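Local coordinates for protein serine hydrolase CCSP0084 (Cycloclasticus sp. P1, PDB 4I3F) that probably hydrolyses esters and the carbon-carbon bonds of meta-cleavage products formed when aromatic compounds are degraded, acting as a serine hydrolase of the alpha/beta hydrolase fold, at residues F253-L256 against N257-Y260; K285-A288 against F289-T293. All blocks are in the same frame, centred on the assembly; numbering follows the deposited sequence.

Contact 1 (F253-L256 against N257-Y260)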
ATOM      1  N   PHE A 253      10.283  -8.595  -2.960  1.00  9.92           N
ATOM      2  CA  PHE A 253       9.207  -8.965  -2.037  1.00 10.69           C
ATOM      3  C   PHE A 253       8.020  -9.604  -2.767  1.00 10.99           C
ATOM      4  O   PHE A 253       7.545 -10.679  -2.383  1.00 13.48           O
ATOM      5  CB  PHE A 253       8.749  -7.722  -1.238  1.00  9.45           C
ATOM      6  CG  PHE A 253       9.798  -7.200  -0.285  1.00 10.21           C
ATOM      7  CD1 PHE A 253       9.717  -7.479   1.068  1.00 13.21           C
ATOM      8  CD2 PHE A 253      10.881  -6.458  -0.753  1.00 13.82           C
ATOM      9  CE1 PHE A 253      10.691  -7.015   1.957  1.00 13.23           C
ATOM     10  CE2 PHE A 253      11.864  -5.994   0.121  1.00 15.84           C
ATOM     11  CZ  PHE A 253      11.770  -6.269   1.476  1.00 14.72           C
ATOM     12  N   ILE A 254       7.534  -8.931  -3.804  1.00 14.08           N
ATOM     13  CA  ILE A 254       6.411  -9.432  -4.596  1.00 11.06           C
ATOM     14  C   ILE A 254       6.943  -9.752  -5.988  1.00 11.61           C
ATOM     15  O   ILE A 254       7.478  -8.882  -6.649  1.00 12.06           O
ATOM     16  CB  ILE A 254       5.297  -8.370  -4.741  1.00  9.99           C
ATOM     17  CG1 ILE A 254       4.963  -7.729  -3.397  1.00 13.16           C
ATOM     18  CG2 ILE A 254       4.044  -9.003  -5.387  1.00 10.57           C
ATOM     19  CD1 ILE A 254       4.512  -8.734  -2.333  1.00 13.79           C
ATOM     20  N   PRO A 255       6.801 -11.007  -6.438  1.00 10.47           N
ATOM     21  CA  PRO A 255       7.379 -11.407  -7.729  1.00  8.53           C
ATOM     22  C   PRO A 255       6.741 -10.649  -8.885  1.00 11.96           C
ATOM     23  O   PRO A 255       5.548 -10.352  -8.848  1.00 11.57           O
ATOM     24  CB  PRO A 255       7.040 -12.897  -7.816  1.00 13.17           C
ATOM     25  CG  PRO A 255       6.771 -13.325  -6.408  1.00 19.51           C
ATOM     26  CD  PRO A 255       6.150 -12.133  -5.745  1.00 12.78           C
ATOM     27  N   LEU A 256       7.540 -10.317  -9.892  1.00 11.39           N
ATOM     28  CA  LEU A 256       7.042  -9.612 -11.068  1.00  7.33           C
ATOM     29  C   LEU A 256       5.927 -10.400 -11.737  1.00 11.02           C
ATOM     30  O   LEU A 256       5.019  -9.810 -12.329  1.00 10.01           O
ATOM     31  CB  LEU A 256       8.193  -9.411 -12.062  1.00 10.95           C
ATOM     32  CG  LEU A 256       7.879  -8.797 -13.428  1.00 10.61           C
ATOM     33  CD1 LEU A 256       7.322  -7.403 -13.252  1.00 13.31           C
ATOM     34  CD2 LEU A 256       9.147  -8.763 -14.271  1.00 13.06           C
ATOM     35  N   ASN A 257       5.986 -11.729 -11.647  1.00 12.70           N
ATOM     36  CA  ASN A 257       4.932 -12.565 -12.241  1.00 13.67           C
ATOM     37  C   ASN A 257       3.532 -12.231 -11.724  1.00 14.23           C
ATOM     38  O   ASN A 257       2.537 -12.488 -12.405  1.00 12.55           O
ATOM     39  CB  ASN A 257       5.213 -14.056 -12.037  1.00 15.92           C
ATOM     40  CG  ASN A 257       6.311 -14.576 -12.938  1.00 29.29           C
ATOM     41  OD1 ASN A 257       6.643 -13.967 -13.955  1.00 36.24           O
ATOM     42  ND2 ASN A 257       6.873 -15.722 -12.574  1.00 34.34           N
ATOM     43  N   ASN A 258       3.424 -11.640 -10.544  1.00 12.95           N
ATOM     44  CA  ASN A 258       2.104 -11.233 -10.027  1.00 13.08           C
ATOM     45  C   ASN A 258       1.474 -10.183 -10.850  1.00 11.46           C
ATOM     46  O   ASN A 258       0.321 -10.162 -11.031  1.00 11.51           O
ATOM     47  CB  ASN A 258       2.179 -10.579  -8.705  1.00 17.39           C
ATOM     48  CG  ASN A 258       2.498 -11.497  -7.742  1.00 21.87           C
ATOM     49  OD1 ASN A 258       1.666 -12.182  -7.425  1.00 51.87           O
ATOM     50  ND2 ASN A 258       3.812 -11.752  -7.520  1.00 45.36           N
ATOM     51  N   ALA A 259       2.301  -9.272 -11.303  1.00 10.61           N
ATOM     52  CA  ALA A 259       1.753  -8.199 -12.117  1.00 12.16           C
ATOM     53  C   ALA A 259       1.231  -8.780 -13.416  1.00 11.13           C
ATOM     54  O   ALA A 259       0.146  -8.411 -13.887  1.00 11.20           O
ATOM     55  CB  ALA A 259       2.803  -7.119 -12.377  1.00 11.99           C
ATOM     56  N   TYR A 260       2.001  -9.692 -14.002  1.00 13.88           N
ATOM     57  CA  TYR A 260       1.581 -10.352 -15.233  1.00  8.21           C
ATOM     58  C   TYR A 260       0.292 -11.149 -15.039  1.00  9.64           C
ATOM     59  O   TYR A 260      -0.564 -11.199 -15.933  1.00 11.90           O
ATOM     60  CB  TYR A 260       2.673 -11.298 -15.711  1.00  9.64           C
ATOM     61  CG  TYR A 260       3.980 -10.640 -16.113  1.00 11.43           C
ATOM     62  CD1 TYR A 260       5.122 -11.409 -16.298  1.00 15.03           C
ATOM     63  CD2 TYR A 260       4.075  -9.271 -16.327  1.00 10.56           C
ATOM     64  CE1 TYR A 260       6.324 -10.834 -16.673  1.00 13.76           C
ATOM     65  CE2 TYR A 260       5.289  -8.693 -16.698  1.00 10.57           C
ATOM     66  CZ  TYR A 260       6.393  -9.475 -16.872  1.00 11.82           C
ATOM     67  OH  TYR A 260       7.591  -8.905 -17.266  1.00 13.95           O
TER
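One face of the Tyr260 ring receives Leu256, whose O lies above the plane toward the rim and whose CG makes an off-centre CH-pi contact 4.3 Å from the ring centroid. The amide of Asn258 works through its edge, with Pro255 O almost in its plane. Together they shape the N-terminal turn of helix 257-265, which follows strand 243-248 in the alpha/beta hydrolase fold. Asn258 holds CG anti to its own carbonyl carbon (chi1 -71°), beside the backbone N, which folds the amide back toward the preceding loop. ND2 and N of Asn258 both donate to Pro255 O, from one face of the carbonyl plane; the ND2 bond, modelled at 2.6 Å, is unusually short and its exact length doubtful. Asparagine suits this position because its short side chain can reach the carbonyl its own N-H already uses. Leu256 O then accepts from Ala259 N at 3.0 Å and, weakly, from Tyr260 N. Ile254 lays CG2 against the Asn258 amide and packs on His279, while Asp251 OD1 takes the N-H groups of Phe253 and Ile254. Asp251 and His279 follow strands 243-248 and 269-274, consistent with the family's catalytic acid and histidine, though no role is established here. Leucine suits the tyrosine because CG packs 3.8 Å from Tyr260 CZ; Leu256 CD2 ends 3.4 Å from Tyr260 OH.

Contact 2 (K285-A288 against F289-T293)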
ATOM      1  N   LYS A 285      12.076   5.568  -8.013  1.00 12.33           N
ATOM      2  CA  LYS A 285      11.816   6.358  -9.216  1.00 14.57           C
ATOM      3  C   LYS A 285      10.753   7.399  -8.895  1.00 10.47           C
ATOM      4  O   LYS A 285       9.666   7.369  -9.486  1.00 10.03           O
ATOM      5  CB  LYS A 285      11.250   5.472 -10.334  1.00 17.21           C
ATOM      6  CG  LYS A 285      11.875   4.086 -10.463  1.00 21.34           C
ATOM      7  CD  LYS A 285      13.214   4.153 -11.174  1.00 18.84           C
ATOM      8  CE  LYS A 285      13.738   2.751 -11.499  1.00 15.62           C
ATOM      9  NZ  LYS A 285      15.011   2.812 -12.281  1.00 15.06           N
ATOM     10  N   LYS A 286      11.046   8.309  -7.972  1.00 15.29           N
ATOM     11  CA  LYS A 286      10.053   9.303  -7.559  1.00 15.27           C
ATOM     12  C   LYS A 286       9.454  10.060  -8.736  1.00 12.55           C
ATOM     13  O   LYS A 286       8.234  10.091  -8.891  1.00 13.14           O
ATOM     14  CB  LYS A 286      10.669  10.311  -6.596  1.00 18.58           C
ATOM     15  CG  LYS A 286      11.202   9.693  -5.325  1.00 20.67           C
ATOM     16  CD  LYS A 286      11.761  10.760  -4.424  1.00 16.94           C
ATOM     17  CE  LYS A 286      12.481  10.132  -3.252  1.00 18.19           C
ATOM     18  NZ  LYS A 286      13.657   9.369  -3.739  1.00 17.11           N
ATOM     19  N   LYS A 287      10.296  10.666  -9.571  1.00 11.62           N
ATOM     20  CA  LYS A 287       9.755  11.501 -10.647  1.00 11.16           C
ATOM     21  C   LYS A 287       8.968  10.674 -11.657  1.00 10.74           C
ATOM     22  O   LYS A 287       7.875  11.071 -12.081  1.00 12.87           O
ATOM     23  CB  LYS A 287      10.846  12.336 -11.342  1.00 11.67           C
ATOM     24  CG  LYS A 287      10.288  13.245 -12.451  1.00 14.62           C
ATOM     25  CD  LYS A 287      11.215  14.405 -12.792  1.00 19.32           C
ATOM     26  CE  LYS A 287      12.418  13.969 -13.608  1.00 26.25           C
ATOM     27  NZ  LYS A 287      12.034  13.442 -14.961  1.00 21.76           N
ATOM     28  N   ALA A 288       9.514   9.523 -12.041  1.00 12.29           N
ATOM     29  CA  ALA A 288       8.865   8.684 -13.045  1.00  9.44           C
ATOM     30  C   ALA A 288       7.535   8.130 -12.538  1.00 11.13           C
ATOM     31  O   ALA A 288       6.528   8.157 -13.253  1.00 10.37           O
ATOM     32  CB  ALA A 288       9.788   7.559 -13.492  1.00 10.69           C
ATOM     33  N   PHE A 289       7.531   7.639 -11.303  1.00  8.49           N
ATOM     34  CA  PHE A 289       6.317   7.078 -10.730  1.00  8.12           C
ATOM     35  C   PHE A 289       5.256   8.162 -10.542  1.00  8.21           C
ATOM     36  O   PHE A 289       4.084   7.959 -10.899  1.00 10.35           O
ATOM     37  CB  PHE A 289       6.611   6.376  -9.407  1.00  9.95           C
ATOM     38  CG  PHE A 289       5.372   5.871  -8.715  1.00 10.37           C
ATOM     39  CD1 PHE A 289       4.832   4.632  -9.046  1.00 10.56           C
ATOM     40  CD2 PHE A 289       4.727   6.655  -7.765  1.00 12.41           C
ATOM     41  CE1 PHE A 289       3.669   4.175  -8.425  1.00 12.55           C
ATOM     42  CE2 PHE A 289       3.566   6.208  -7.144  1.00 11.89           C
ATOM     43  CZ  PHE A 289       3.040   4.963  -7.474  1.00  9.36           C
ATOM     44  N   ASN A 290       5.658   9.290  -9.964  1.00 11.39           N
ATOM     45  CA  ASN A 290       4.744  10.402  -9.707  1.00  9.57           C
ATOM     46  C   ASN A 290       4.099  10.886 -10.997  1.00 12.03           C
ATOM     47  O   ASN A 290       2.879  11.063 -11.088  1.00 13.18           O
ATOM     48  CB  ASN A 290       5.490  11.554  -9.026  1.00  9.71           C
ATOM     49  CG  ASN A 290       5.746  11.295  -7.555  1.00 11.50           C
ATOM     50  OD1 ASN A 290       5.319  10.278  -7.009  1.00 14.09           O
ATOM     51  ND2 ASN A 290       6.456  12.209  -6.910  1.00 16.54           N
ATOM     52  N   ASN A 291       4.922  11.090 -12.013  1.00 10.48           N
ATOM     53  CA  ASN A 291       4.384  11.495 -13.306  1.00  9.74           C
ATOM     54  C   ASN A 291       3.522  10.439 -13.991  1.00  8.85           C
ATOM     55  O   ASN A 291       2.454  10.769 -14.502  1.00 10.64           O
ATOM     56  CB  ASN A 291       5.487  12.033 -14.212  1.00 14.53           C
ATOM     57  CG  ASN A 291       5.924  13.434 -13.805  1.00 16.10           C
ATOM     58  OD1 ASN A 291       5.239  14.414 -14.086  1.00 25.03           O
ATOM     59  ND2 ASN A 291       7.053  13.531 -13.132  1.00 28.60           N
ATOM     60  N   LEU A 292       3.948   9.174 -13.996  1.00 10.49           N
ATOM     61  CA  LEU A 292       3.129   8.118 -14.609  1.00  7.62           C
ATOM     62  C   LEU A 292       1.760   8.029 -13.947  1.00 11.27           C
ATOM     63  O   LEU A 292       0.730   7.940 -14.628  1.00 11.79           O
ATOM     64  CB  LEU A 292       3.842   6.761 -14.544  1.00  7.84           C
ATOM     65  CG  LEU A 292       3.139   5.635 -15.284  1.00 14.45           C
ATOM     66  CD1 LEU A 292       3.207   5.870 -16.787  1.00 17.57           C
ATOM     67  CD2 LEU A 292       3.776   4.306 -14.920  1.00 13.30           C
ATOM     68  N   THR A 293       1.761   8.077 -12.618  1.00  8.45           N
ATOM     69  CA  THR A 293       0.534   8.001 -11.826  1.00  9.66           C
ATOM     70  C   THR A 293      -0.383   9.186 -12.101  1.00 11.15           C
ATOM     71  O   THR A 293      -1.580   9.001 -12.368  1.00 11.25           O
ATOM     72  CB  THR A 293       0.880   7.900 -10.329  1.00 11.42           C
ATOM     73  OG1 THR A 293       1.591   6.672 -10.104  1.00 10.60           O
ATOM     74  CG2 THR A 293      -0.381   7.929  -9.455  1.00  9.68           C
TER
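Phe289 N bonds to Lys285 O at 2.8 Å, the first of the i to i+4 bonds that join 285-288 to 289-293 in helix 286-298. Lys285 follows directly on helix 281-284 and is the N-cap of helix 286-298, so the chain turns from one helix straight into the next; its NZ is taken up by the carbonyls of Asp275 and His276. With CG anti to the backbone N (chi1 175°), Phe289 carries its ring away from the preceding turn to Thr246, Val281 and Gln282, a buried site that suits a broad apolar group. Thr293 OG1 lies over the centre of one ring face, 3.4 Å above the plane, with Asn290 OD1 at the edge. Asn290 N pairs with Lys286 O at 2.9 Å, while its amide makes a weak bond to Tyr65 O. Asn291 does more: its N at 3.0 Å and its ND2 at 2.8 Å both donate to Lys287 O, from opposite faces of the carbonyl. The amide thereby comes within 3.3 Å of Lys287 CG, measured from ND2. Lysine suits this exposed turn, its CG lying against the amide. Leu292 N continues the pattern to Ala288 O. Thr293 turns OG1 back to Phe289 O at 2.9 Å, satisfying a hydroxyl in a buried place by bonding within the helix. Phe289 and Leu292 face strand 243-248, Leu292 and Ala288 also meet strand 269-274, and Asn290 and Asn291 rest on helix 66-70.

Contacts 1 and 2 lie on helices that pack on the same two strands, 243-248 and 269-274. Alternate residues are used: Val245, His247, Leu271 and Val273 at contact 1, Leu244, Thr246, His272 and Phe274 at contact 2, as expected of helices on opposite faces of one sheet. Their centres are about 19 Å apart and they do not touch. Both are partly buried: Leu256, Ala259, Ala288, Phe289 and Leu292 meet the strands, yet Asn258, Asn290 and Thr293 are polar and buried too. Contact 1 is a loop-to-helix entry resting on i to i+3 bonds; contact 2 is regular i to i+4 helix. Each has an asparagine doubling the donors to one carbonyl.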